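Side-chain contacts in periplasmic binding protein/LacI transcriptional regulator (Burkholderia multivorans, PDB 4YLE), which probably binds a sugar or related small ligand in the periplasm and delivers it to an ABC transporter: residues Asp77-Asn80 with Gln81-Val85; Glu86-Val90 with Ser91-Ala95; Gly185-Asp188 with Ala189-Gly193; Lys159-Lys162 with Ala163-Val167; Ile207-Gly210 with Asn211-Ser215. One frame throughout, in Å; residues are numbered along the deposited sequence.

Contact 1: residues Asp77-Asn80 with Gln81-Val85; sequences DTAN and QIRIV
Q81 N donates to D77 O over 3.1 Å to open helix 78-90, and the same i to i+4 bond recurs from I82 to T78, R83 to A79 and I84 to N80. Among the side chains, N80 and R83 carry the polar contact. With CG of N80 anti to its own N (chi1 -164°), OD1 lies 2.7 Å from R83 NH2, a weak bond because the N-H points well off the oxygen (119°). The bend of R83 at chi3 turns the guanidinium back along the helix, crossing the amide with their planes 40° apart, and sets one of its faces over N80 CA. D77 is the N-cap: its OD1 accepts N80 N at 3.2 Å from above the carboxylate plane, closing the first turn. Water 1, at the guanidinium edge, donates to D77 OD2 and accepts weakly from R83 NH2, so cap and arginine are linked through solvent; D77 OD2 also forms a salt bridge with K73. On another flank T78 CG2 touches I82 CD1 at 4.0 Å, near L106. The Q81 amide leads away from this turn, binding A101 N through OE1 and the carbonyls of A99 and M39 through NE2.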
loop_
_atom_site.group_PDB
_atom_site.type_symbol
_atom_site.label_atom_id
_atom_site.label_comp_id
_atom_site.label_asym_id
_atom_site.label_seq_id
_atom_site.Cartn_x
_atom_site.Cartn_y
_atom_site.Cartn_z
ATOM N N ASP A 77 4.783 1.906 12.488
ATOM C CA ASP A 77 4.317 1.927 13.875
ATOM C C ASP A 77 3.203 0.916 14.061
ATOM O O ASP A 77 2.061 1.269 14.389
ATOM C CB ASP A 77 3.833 3.312 14.322
ATOM C CG ASP A 77 3.766 3.428 15.844
ATOM O OD1 ASP A 77 4.014 2.408 16.515
ATOM O OD2 ASP A 77 3.464 4.514 16.385
ATOM N N THR A 78 3.561 -0.345 13.859
ATOM C CA THR A 78 2.666 -1.473 14.103
ATOM C C THR A 78 2.066 -1.428 15.508
ATOM O O THR A 78 0.857 -1.640 15.684
ATOM C CB THR A 78 3.419 -2.807 13.899
ATOM O OG1 THR A 78 3.915 -2.861 12.553
ATOM C CG2 THR A 78 2.516 -3.995 14.135
ATOM N N ALA A 79 2.905 -1.168 16.515
ATOM C CA ALA A 79 2.435 -1.184 17.911
ATOM C C ALA A 79 1.210 -0.268 18.114
ATOM O O ALA A 79 0.181 -0.668 18.699
ATOM C CB ALA A 79 3.573 -0.773 18.865
ATOM N N ASN A 80 1.326 0.961 17.617
ATOM C CA ASN A 80 0.247 1.916 17.738
ATOM C C ASN A 80 -0.968 1.541 16.897
ATOM O O ASN A 80 -2.098 1.860 17.258
ATOM C CB ASN A 80 0.693 3.317 17.335
ATOM C CG ASN A 80 -0.280 4.375 17.816
ATOM O OD1 ASN A 80 -0.766 4.307 18.952
ATOM N ND2 ASN A 80 -0.595 5.337 16.964
ATOM N N GLN A 81 -0.753 0.919 15.747
ATOM C CA GLN A 81 -1.908 0.536 14.952
ATOM C C GLN A 81 -2.693 -0.481 15.753
ATOM O O GLN A 81 -3.910 -0.408 15.810
ATOM C CB GLN A 81 -1.522 -0.036 13.602
ATOM C CG GLN A 81 -2.728 -0.048 12.640
ATOM C CD GLN A 81 -2.396 -0.620 11.294
ATOM O OE1 GLN A 81 -1.901 -1.735 11.203
ATOM N NE2 GLN A 81 -2.677 0.137 10.227
ATOM N N ILE A 82 -1.986 -1.401 16.410
ATOM C CA ILE A 82 -2.658 -2.412 17.222
ATOM C C ILE A 82 -3.442 -1.717 18.322
ATOM O O ILE A 82 -4.574 -2.108 18.622
ATOM C CB ILE A 82 -1.656 -3.436 17.811
ATOM C CG1 ILE A 82 -1.123 -4.325 16.680
ATOM C CG2 ILE A 82 -2.316 -4.311 18.892
ATOM C CD1 ILE A 82 0.015 -5.245 17.049
ATOM N N ARG A 83 -2.856 -0.673 18.906
ATOM C CA ARG A 83 -3.519 0.057 19.976
ATOM C C ARG A 83 -4.804 0.695 19.471
ATOM O O ARG A 83 -5.821 0.689 20.162
ATOM C CB ARG A 83 -2.589 1.114 20.572
ATOM C CG ARG A 83 -1.543 0.522 21.516
ATOM C CD ARG A 83 -0.933 1.578 22.422
ATOM N NE ARG A 83 -0.324 2.670 21.665
ATOM C CZ ARG A 83 0.931 2.681 21.216
ATOM N NH1 ARG A 83 1.742 1.654 21.433
ATOM N NH2 ARG A 83 1.379 3.730 20.533
ATOM N N ILE A 84 -4.760 1.229 18.252
ATOM C CA ILE A 84 -5.927 1.863 17.680
ATOM C C ILE A 84 -7.057 0.849 17.543
ATOM O O ILE A 84 -8.200 1.133 17.909
ATOM C CB ILE A 84 -5.585 2.487 16.337
ATOM C CG1 ILE A 84 -4.708 3.713 16.588
ATOM C CG2 ILE A 84 -6.839 2.910 15.594
ATOM C CD1 ILE A 84 -4.006 4.238 15.387
ATOM N N VAL A 85 -6.744 -0.336 17.034
ATOM C CA VAL A 85 -7.767 -1.357 16.857
ATOM C C VAL A 85 -8.345 -1.753 18.225
ATOM O O VAL A 85 -9.562 -1.852 18.371
ATOM C CB VAL A 85 -7.229 -2.585 16.115
ATOM C CG1 VAL A 85 -8.331 -3.623 15.915
ATOM C CG2 VAL A 85 -6.660 -2.162 14.739
HETATM O O HOH W 1 3.377 5.214 18.743
#

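Contact 2: residues Glu86-Val90 with Ser91-Ala95; sequences EQMIV and SKVDA
M88 and V93 meet across the C-terminal end of helix 78-90 by both a backbone bond and apolar packing. The polar contacts that can be assigned come from main-chain N-H groups reaching back into the last turn. V93 N points almost straight at M88 O (168°) but from 3.5 Å, a weak bond, and K92 N reaches I89 O, also weakly, at 3.3 Å. S91 N continues the regular helical pattern to Q87 O, whose modelled position is less certain.

The apolar pair is M88 CB with V93 CG2, 4.2 Å apart. With chi1 of V93 at -64°, CG2 falls between the backbone N and the carbonyl carbon, and the same methyl also comes up to a polar atom, V93 CG2 lying 3.4 Å from M88 O. The selenomethionine chain of M88 bends at chi2 and chi3 and packs against I68 and N70 of strand 66-72, while V93 also meets I118.

Beyond the turn, D94 OD2 accepts from K34 N, and A95 enters strand 95-98. Positive phi at K92 (53°), together with the bonds from V93 N to M88 O and from K92 N to I89 O, makes a Schellman motif with M88 and V93 as its usual apolar pair; here it ends the helix and turns the chain toward the next strand of an alpha/beta domain.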
loop_
_atom_site.group_PDB
_atom_site.type_symbol
_atom_site.label_atom_id
_atom_site.label_comp_id
_atom_site.label_asym_id
_atom_site.label_seq_id
_atom_site.Cartn_x
_atom_site.Cartn_y
_atom_site.Cartn_z
ATOM N N GLU A 86 -7.493 -1.939 19.230
ATOM C CA GLU A 86 -7.990 -2.249 20.581
ATOM C C GLU A 86 -8.931 -1.159 21.098
ATOM O O GLU A 86 -9.968 -1.454 21.693
ATOM C CB GLU A 86 -6.815 -2.465 21.544
ATOM C CG GLU A 86 -6.020 -3.698 21.140
ATOM C CD GLU A 86 -5.056 -4.204 22.194
ATOM O OE1 GLU A 86 -4.256 -3.397 22.727
ATOM O OE2 GLU A 86 -5.088 -5.428 22.460
ATOM N N GLN A 87 -8.597 0.097 20.812
ATOM C CA GLN A 87 -9.426 1.232 21.218
ATOM C C GLN A 87 -10.754 1.235 20.445
ATOM O O GLN A 87 -11.784 1.684 20.952
ATOM C CB GLN A 87 -8.634 2.525 21.002
ATOM C CG GLN A 87 -9.418 3.834 21.037
ATOM C CD GLN A 87 -8.618 4.981 20.409
ATOM O OE1 GLN A 87 -7.378 4.980 20.432
ATOM N NE2 GLN A 87 -9.324 5.949 19.824
HETATM N N MSE A 88 -10.730 0.726 19.216
HETATM C CA MSE A 88 -11.956 0.591 18.434
HETATM C C MSE A 88 -12.835 -0.523 19.012
HETATM O O MSE A 88 -14.059 -0.461 18.921
HETATM C CB MSE A 88 -11.637 0.305 16.955
HETATM C CG MSE A 88 -10.998 1.472 16.218
HETATM SE SE MSE A 88 -12.009 3.157 16.298
HETATM C CE MSE A 88 -10.970 4.136 17.647
ATOM N N ILE A 89 -12.214 -1.542 19.599
ATOM C CA ILE A 89 -12.982 -2.655 20.164
ATOM C C ILE A 89 -13.692 -2.205 21.439
ATOM O O ILE A 89 -14.800 -2.664 21.719
ATOM C CB ILE A 89 -12.090 -3.898 20.458
ATOM C CG1 ILE A 89 -11.501 -4.439 19.153
ATOM C CG2 ILE A 89 -12.898 -4.999 21.138
ATOM C CD1 ILE A 89 -10.537 -5.597 19.278
ATOM N N VAL A 90 -13.086 -1.296 22.201
ATOM C CA VAL A 90 -13.731 -0.827 23.426
ATOM C C VAL A 90 -14.893 0.116 23.098
ATOM O O VAL A 90 -15.925 0.093 23.765
ATOM C CB VAL A 90 -12.738 -0.120 24.393
ATOM C CG1 VAL A 90 -11.624 -1.066 24.803
ATOM C CG2 VAL A 90 -12.148 1.119 23.773
ATOM N N SER A 91 -14.740 0.926 22.056
ATOM C CA SER A 91 -15.806 1.830 21.643
ATOM C C SER A 91 -16.977 1.092 20.992
ATOM O O SER A 91 -17.923 1.722 20.538
ATOM C CB SER A 91 -15.266 2.881 20.669
ATOM O OG SER A 91 -14.357 3.753 21.314
ATOM N N LYS A 92 -16.892 -0.235 20.918
ATOM C CA LYS A 92 -17.969 -1.060 20.369
ATOM C C LYS A 92 -18.403 -0.590 18.975
ATOM O O LYS A 92 -19.589 -0.507 18.688
ATOM C CB LYS A 92 -19.188 -1.063 21.307
ATOM C CG LYS A 92 -18.908 -1.545 22.724
ATOM C CD LYS A 92 -18.938 -3.056 22.815
ATOM C CE LYS A 92 -19.073 -3.524 24.255
ATOM N NZ LYS A 92 -18.690 -4.958 24.415
ATOM N N VAL A 93 -17.449 -0.276 18.102
ATOM C CA VAL A 93 -17.812 -0.046 16.709
ATOM C C VAL A 93 -18.417 -1.337 16.166
ATOM O O VAL A 93 -18.195 -2.417 16.723
ATOM C CB VAL A 93 -16.602 0.374 15.836
ATOM C CG1 VAL A 93 -16.042 1.723 16.302
ATOM C CG2 VAL A 93 -15.514 -0.714 15.853
ATOM N N ASP A 94 -19.155 -1.222 15.068
ATOM C CA ASP A 94 -19.806 -2.370 14.445
ATOM C C ASP A 94 -18.967 -3.037 13.370
ATOM O O ASP A 94 -19.151 -4.213 13.057
ATOM C CB ASP A 94 -21.138 -1.922 13.866
ATOM C CG ASP A 94 -22.036 -1.353 14.938
ATOM O OD1 ASP A 94 -22.464 -2.125 15.836
ATOM O OD2 ASP A 94 -22.267 -0.131 14.899
ATOM N N ALA A 95 -18.045 -2.277 12.800
ATOM C CA ALA A 95 -17.155 -2.826 11.811
ATOM C C ALA A 95 -15.836 -2.090 11.858
ATOM O O ALA A 95 -15.786 -0.929 12.254
ATOM C CB ALA A 95 -17.774 -2.727 10.416
#

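Contact 3: residues Gly185-Asp188 with Ala189-Gly193; sequences GFQD and AMKAG
Q187 and K191 are brought together by two bends: the glutamine chain turns sharply at chi2 (-101°), and the lysine, extended through chi2 and chi3, folds only at chi4 (42°). Their ends still stop 4.2 Å apart, from Q187 OE1 to K191 NZ, and water 2 fills the role of go-between. It donates to Q187 OE1 at 2.8 Å and to Q187 O at 3.1 Å, and accepts a weak bond from K191 NZ.

Q187 O is therefore gripped twice, because K191 N also donates to it over 2.9 Å in a nearly straight bond (175°). The lysine chain passes close to this same carbonyl, with K191 CG 3.4 Å from Q187 O. One residue further, A192 N bonds to D188 O, and A192 CB lies against that oxygen. On the inner side, M190 N bonds to F186 O, while M190 CG lies 3.3 Å from it; the selenomethionine then bends away toward V167, V197 and L228.

The acidic end of D188 looks elsewhere, forming a salt bridge with R147 of helix 146-160, and A189 packs against R151 and D155 of that helix. F186 meets I169 and L228, its side chain about 10 Å from the bound unknown ligand. Helix 177-193 thus presents F186, Q187 and M190 to the parallel sheet, while K191 is exposed, as befits the connecting helix of the beta-alpha-beta unit formed with strands 166-171 and 196-202.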
loop_
_atom_site.group_PDB
_atom_site.type_symbol
_atom_site.label_atom_id
_atom_site.label_comp_id
_atom_site.label_asym_id
_atom_site.label_seq_id
_atom_site.Cartn_x
_atom_site.Cartn_y
_atom_site.Cartn_z
ATOM N N GLY A 185 6.466 -8.411 -8.876
ATOM C CA GLY A 185 6.036 -7.856 -10.160
ATOM C C GLY A 185 7.155 -7.109 -10.871
ATOM O O GLY A 185 7.338 -7.245 -12.085
ATOM N N PHE A 186 7.914 -6.328 -10.104
ATOM C CA PHE A 186 9.060 -5.615 -10.651
ATOM C C PHE A 186 10.083 -6.616 -11.190
ATOM O O PHE A 186 10.590 -6.470 -12.296
ATOM C CB PHE A 186 9.693 -4.725 -9.578
ATOM C CG PHE A 186 8.955 -3.420 -9.289
ATOM C CD1 PHE A 186 8.351 -2.679 -10.297
ATOM C CD2 PHE A 186 9.017 -2.845 -8.026
ATOM C CE1 PHE A 186 7.738 -1.466 -10.027
ATOM C CE2 PHE A 186 8.388 -1.619 -7.752
ATOM C CZ PHE A 186 7.778 -0.937 -8.748
ATOM N N GLN A 187 10.382 -7.641 -10.406
ATOM C CA GLN A 187 11.331 -8.672 -10.846
ATOM C C GLN A 187 10.825 -9.349 -12.138
ATOM O O GLN A 187 11.578 -9.583 -13.047
ATOM C CB GLN A 187 11.560 -9.735 -9.769
ATOM C CG GLN A 187 12.137 -9.255 -8.446
ATOM C CD GLN A 187 13.613 -9.518 -8.285
ATOM O OE1 GLN A 187 14.362 -9.610 -9.259
ATOM N NE2 GLN A 187 14.039 -9.649 -7.041
ATOM N N ASP A 188 9.526 -9.638 -12.215
ATOM C CA ASP A 188 8.948 -10.277 -13.393
ATOM C C ASP A 188 9.206 -9.450 -14.636
ATOM O O ASP A 188 9.580 -9.972 -15.691
ATOM C CB ASP A 188 7.431 -10.441 -13.233
ATOM C CG ASP A 188 7.032 -11.412 -12.108
ATOM O OD1 ASP A 188 7.867 -12.248 -11.668
ATOM O OD2 ASP A 188 5.815 -11.370 -11.722
ATOM N N ALA A 189 8.989 -8.144 -14.505
ATOM C CA ALA A 189 9.166 -7.225 -15.626
ATOM C C ALA A 189 10.617 -7.190 -16.091
ATOM O O ALA A 189 10.904 -7.256 -17.299
ATOM C CB ALA A 189 8.699 -5.847 -15.224
HETATM N N MSE A 190 11.530 -7.085 -15.129
HETATM C CA MSE A 190 12.949 -7.011 -15.444
HETATM C C MSE A 190 13.452 -8.293 -16.098
HETATM O O MSE A 190 14.180 -8.227 -17.090
HETATM C CB MSE A 190 13.738 -6.694 -14.187
HETATM C CG MSE A 190 13.419 -5.286 -13.626
HETATM SE SE MSE A 190 13.748 -3.818 -14.917
HETATM C CE MSE A 190 11.919 -3.645 -15.677
ATOM N N LYS A 191 13.053 -9.452 -15.561
ATOM C CA LYS A 191 13.356 -10.751 -16.197
ATOM C C LYS A 191 12.888 -10.840 -17.647
ATOM O O LYS A 191 13.617 -11.283 -18.531
ATOM C CB LYS A 191 12.690 -11.899 -15.445
ATOM C CG LYS A 191 13.280 -12.336 -14.114
ATOM C CD LYS A 191 12.367 -13.419 -13.497
ATOM C CE LYS A 191 12.957 -14.098 -12.269
ATOM N NZ LYS A 191 13.635 -13.159 -11.343
ATOM N N ALA A 192 11.639 -10.458 -17.871
ATOM C CA ALA A 192 11.003 -10.578 -19.172
ATOM C C ALA A 192 11.690 -9.697 -20.219
ATOM O O ALA A 192 11.629 -9.972 -21.439
ATOM C CB ALA A 192 9.555 -10.208 -19.059
ATOM N N GLY A 193 12.327 -8.636 -19.732
ATOM C CA GLY A 193 12.984 -7.664 -20.592
ATOM C C GLY A 193 14.462 -7.920 -20.778
ATOM O O GLY A 193 15.094 -7.327 -21.658
HETATM O O HOH W 2 14.520 -9.884 -12.015
#

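Contact 4: residues Lys159-Lys162 with Ala163-Val167; sequences KKLK and AGDQV
K162 and D165 cross at about a right angle, the lysine chain running past one side of the carboxylate. A chi1 of 59° places K162 CG between its backbone N and carbonyl carbon, 3.3 Å from D165 OD1, and a bend at chi4 brings the amine back into the carboxylate plane. There K162 NZ forms a salt bridge at 2.9 Å to D165 OD1, which offers its syn lone pair. The other oxygen is taken by the main chain: K162 N donates to D165 OD2 over 3.0 Å from above the carboxylate plane, 64° out of it. Water 3 accepts from K162 NZ and donates to D165 OD2, so the largely buried carboxylate is held at both oxygens and would probably favour its charged form. Between the two residues the chain makes a type II beta turn, closed by D165 N to K162 O at 3.0 Å, with G164 at positive phi; it connects helix 146-160 to strand 166-171. L161 crosses D165 obliquely, L161 CB lying 3.5 Å from D165 OD2. Further along, L161 CD1 packs on V167 CG1 at 3.7 Å, and both residues rest on A226 of the adjacent strand 226-229.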
loop_
_atom_site.group_PDB
_atom_site.type_symbol
_atom_site.label_atom_id
_atom_site.label_comp_id
_atom_site.label_asym_id
_atom_site.label_seq_id
_atom_site.Cartn_x
_atom_site.Cartn_y
_atom_site.Cartn_z
ATOM N N LYS A 159 10.637 -0.948 -21.520
ATOM C CA LYS A 159 10.648 -0.448 -22.894
ATOM C C LYS A 159 11.761 0.585 -23.091
ATOM O O LYS A 159 12.256 0.775 -24.213
ATOM C CB LYS A 159 9.303 0.185 -23.268
ATOM C CG LYS A 159 8.071 -0.640 -22.985
ATOM C CD LYS A 159 8.219 -2.092 -23.408
ATOM C CE LYS A 159 7.109 -2.951 -22.805
ATOM N NZ LYS A 159 7.655 -4.203 -22.191
ATOM N N LYS A 160 12.138 1.247 -21.994
ATOM C CA LYS A 160 13.088 2.359 -22.032
ATOM C C LYS A 160 14.513 1.898 -21.776
ATOM O O LYS A 160 15.471 2.626 -22.060
ATOM C CB LYS A 160 12.678 3.430 -21.014
ATOM C CG LYS A 160 11.409 4.168 -21.413
ATOM C CD LYS A 160 11.543 5.663 -21.243
ATOM C CE LYS A 160 10.569 6.425 -22.139
ATOM N NZ LYS A 160 10.758 7.892 -21.965
ATOM N N LEU A 161 14.638 0.680 -21.258
ATOM C CA LEU A 161 15.917 0.081 -20.943
ATOM C C LEU A 161 16.299 -0.892 -22.010
ATOM O O LEU A 161 15.641 -0.984 -23.046
ATOM C CB LEU A 161 15.878 -0.640 -19.590
ATOM C CG LEU A 161 15.632 0.237 -18.371
ATOM C CD1 LEU A 161 15.622 -0.551 -17.056
ATOM C CD2 LEU A 161 16.657 1.332 -18.285
ATOM N N LYS A 162 17.387 -1.608 -21.765
ATOM C CA LYS A 162 17.810 -2.656 -22.667
ATOM C C LYS A 162 18.330 -3.839 -21.884
ATOM O O LYS A 162 18.667 -3.733 -20.708
ATOM C CB LYS A 162 18.882 -2.144 -23.635
ATOM C CG LYS A 162 20.120 -1.607 -22.967
ATOM C CD LYS A 162 21.094 -0.998 -24.001
ATOM C CE LYS A 162 22.390 -0.571 -23.338
ATOM N NZ LYS A 162 22.156 0.323 -22.163
ATOM N N ALA A 163 18.365 -4.977 -22.562
ATOM C CA ALA A 163 18.903 -6.203 -22.005
ATOM C C ALA A 163 20.264 -5.976 -21.372
ATOM O O ALA A 163 21.116 -5.261 -21.933
ATOM C CB ALA A 163 18.989 -7.266 -23.095
ATOM N N GLY A 164 20.467 -6.588 -20.206
ATOM C CA GLY A 164 21.707 -6.466 -19.460
ATOM C C GLY A 164 21.807 -5.245 -18.553
ATOM O O GLY A 164 22.725 -5.149 -17.730
ATOM N N ASP A 165 20.888 -4.296 -18.699
ATOM C CA ASP A 165 20.909 -3.117 -17.829
ATOM C C ASP A 165 20.702 -3.485 -16.358
ATOM O O ASP A 165 19.790 -4.227 -16.034
ATOM C CB ASP A 165 19.827 -2.120 -18.217
ATOM C CG ASP A 165 20.188 -1.289 -19.425
ATOM O OD1 ASP A 165 21.316 -1.409 -19.942
ATOM O OD2 ASP A 165 19.321 -0.496 -19.834
ATOM N N GLN A 166 21.554 -2.936 -15.497
ATOM C CA GLN A 166 21.466 -3.097 -14.051
ATOM C C GLN A 166 20.394 -2.205 -13.436
ATOM O O GLN A 166 20.345 -1.007 -13.704
ATOM C CB GLN A 166 22.803 -2.753 -13.405
ATOM C CG GLN A 166 23.934 -3.738 -13.726
ATOM C CD GLN A 166 25.242 -3.315 -13.128
ATOM O OE1 GLN A 166 25.448 -2.142 -12.826
ATOM N NE2 GLN A 166 26.153 -4.272 -12.959
ATOM N N VAL A 167 19.542 -2.771 -12.583
ATOM C CA VAL A 167 18.564 -1.978 -11.849
ATOM C C VAL A 167 18.506 -2.417 -10.384
ATOM O O VAL A 167 18.940 -3.518 -10.056
ATOM C CB VAL A 167 17.163 -2.097 -12.516
ATOM C CG1 VAL A 167 17.313 -1.857 -14.026
ATOM C CG2 VAL A 167 16.566 -3.465 -12.256
HETATM O O HOH W 3 19.478 1.811 -21.404
#

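Contact 5: residues Ile207-Gly210 with Asn211-Ser215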
loop_
_atom_site.group_PDB
_atom_site.type_symbol
_atom_site.label_atom_id
_atom_site.label_comp_id
_atom_site.label_asym_id
_atom_site.label_seq_id
_atom_site.Cartn_x
_atom_site.Cartn_y
_atom_site.Cartn_z
ATOM N N ILE A 207 10.223 8.138 2.653
ATOM C CA ILE A 207 11.046 8.995 1.813
ATOM C C ILE A 207 12.508 8.922 2.204
ATOM O O ILE A 207 13.392 8.707 1.350
ATOM C CB ILE A 207 10.591 10.470 1.895
ATOM C CG1 ILE A 207 9.157 10.593 1.380
ATOM C CG2 ILE A 207 11.540 11.362 1.108
ATOM C CD1 ILE A 207 8.559 12.021 1.485
ATOM N N ASP A 208 12.810 9.099 3.484
ATOM C CA ASP A 208 14.219 9.230 3.812
ATOM C C ASP A 208 14.917 7.861 3.838
ATOM O O ASP A 208 16.051 7.754 3.383
ATOM C CB ASP A 208 14.431 10.005 5.116
ATOM C CG ASP A 208 13.574 9.529 6.238
ATOM O OD1 ASP A 208 12.859 8.514 6.071
ATOM O OD2 ASP A 208 13.618 10.200 7.298
ATOM N N LYS A 209 14.274 6.811 4.329
ATOM C CA LYS A 209 14.878 5.484 4.206
ATOM C C LYS A 209 15.012 5.086 2.707
ATOM O O LYS A 209 16.027 4.514 2.326
ATOM C CB LYS A 209 14.071 4.466 4.997
ATOM C CG LYS A 209 14.664 3.069 5.013
ATOM C CD LYS A 209 15.886 2.964 5.875
ATOM C CE LYS A 209 16.419 1.545 5.840
ATOM N NZ LYS A 209 17.652 1.391 6.647
ATOM N N GLY A 210 14.018 5.413 1.867
ATOM C CA GLY A 210 14.114 5.196 0.426
ATOM C C GLY A 210 15.310 5.908 -0.180
ATOM O O GLY A 210 16.044 5.333 -1.015
ATOM N N ASN A 211 15.506 7.160 0.244
ATOM C CA ASN A 211 16.637 7.963 -0.200
ATOM C C ASN A 211 17.941 7.307 0.193
ATOM O O ASN A 211 18.882 7.239 -0.615
ATOM C CB ASN A 211 16.560 9.377 0.387
ATOM C CG ASN A 211 17.793 10.205 0.073
ATOM O OD1 ASN A 211 18.673 10.352 0.915
ATOM N ND2 ASN A 211 17.862 10.740 -1.143
ATOM N N ALA A 212 18.025 6.823 1.429
ATOM C CA ALA A 212 19.280 6.239 1.904
ATOM C C ALA A 212 19.634 5.009 1.085
ATOM O O ALA A 212 20.788 4.842 0.664
ATOM C CB ALA A 212 19.204 5.874 3.382
ATOM N N VAL A 213 18.652 4.130 0.886
ATOM C CA VAL A 213 18.816 2.946 0.027
ATOM C C VAL A 213 19.186 3.266 -1.416
ATOM O O VAL A 213 20.093 2.648 -1.964
ATOM C CB VAL A 213 17.520 2.114 0.045
ATOM C CG1 VAL A 213 17.544 0.988 -1.012
ATOM C CG2 VAL A 213 17.351 1.543 1.440
ATOM N N ALA A 214 18.471 4.192 -2.045
ATOM C CA ALA A 214 18.768 4.589 -3.419
ATOM C C ALA A 214 20.210 5.092 -3.525
ATOM O O ALA A 214 20.941 4.767 -4.471
ATOM C CB ALA A 214 17.788 5.665 -3.895
ATOM N N SER A 215 20.617 5.893 -2.549
ATOM C CA SER A 215 21.967 6.453 -2.542
ATOM C C SER A 215 23.020 5.364 -2.426
ATOM O O SER A 215 24.055 5.419 -3.111
ATOM C CB SER A 215 22.103 7.460 -1.412
ATOM O OG SER A 215 21.441 8.676 -1.773
HETATM O O HOH W 4 17.979 9.919 4.140
#
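D208 O is gripped by two donors: A212 N, at 2.9 Å across one helical turn, and water 4, at 3.0 Å. The water also donates weakly to N211 OD1, tying the asparagine amide to the carbonyl of the preceding turn. N211 N itself makes a short bond to I207 O, 2.8 Å, and its CB sits close to the oxygens of both I207 and D208.

With chi1 at 174°, CG of N211 lies opposite the backbone N, and the amide leads away from the first turn; ND2 donates to G237 O of helix 232-244. That bond, with the weak water bond at OD1, would favour this orientation of the amide.

The V213 N-H points almost straight at K209 O (177°), from a little out of the carbonyl plane. The valine places CG2 beside its own backbone N, with V213 CG2 3.4 Å from K209 O, and the lysine chain passes it only loosely, K209 CE lying 4.5 Å from V213 CG2. G210, buried and without a side chain, accepts from A214 N, and A214 CB lies 3.4 Å from G210 O.

N211, A214 and S215 face helix 232-244, N211 against S240 and A241 and the other two against A241. This first half of helix 207-220, which connects strands 196-202 and 226-229, thereby packs along that helix, while I207, D208, K209 and A212 lie on exposed positions.

How the contacts relate
Contacts 1 and 2 occupy opposite ends of helix 78-90, one a side-chain N-cap with a polar surface pair, the other a Schellman ending held by main-chain bonds and apolar packing. Contacts 3, 4 and 5 belong to the part of the chain built on the four-stranded parallel sheet. Contacts 3 and 4 touch, M190 CG lying 3.9 Å from V167 CG2, so a helix and its neighbouring strand share one apolar layer, whereas contact 5 stands about 10 Å from contact 4 at nearest atoms. Contact 3 has the most buried residues; contacts 2, 4 and 5 have more exposed than buried ones. A water bridges the two segments in contacts 1, 3, 4 and 5, but only contact 4 has a direct salt bridge between them.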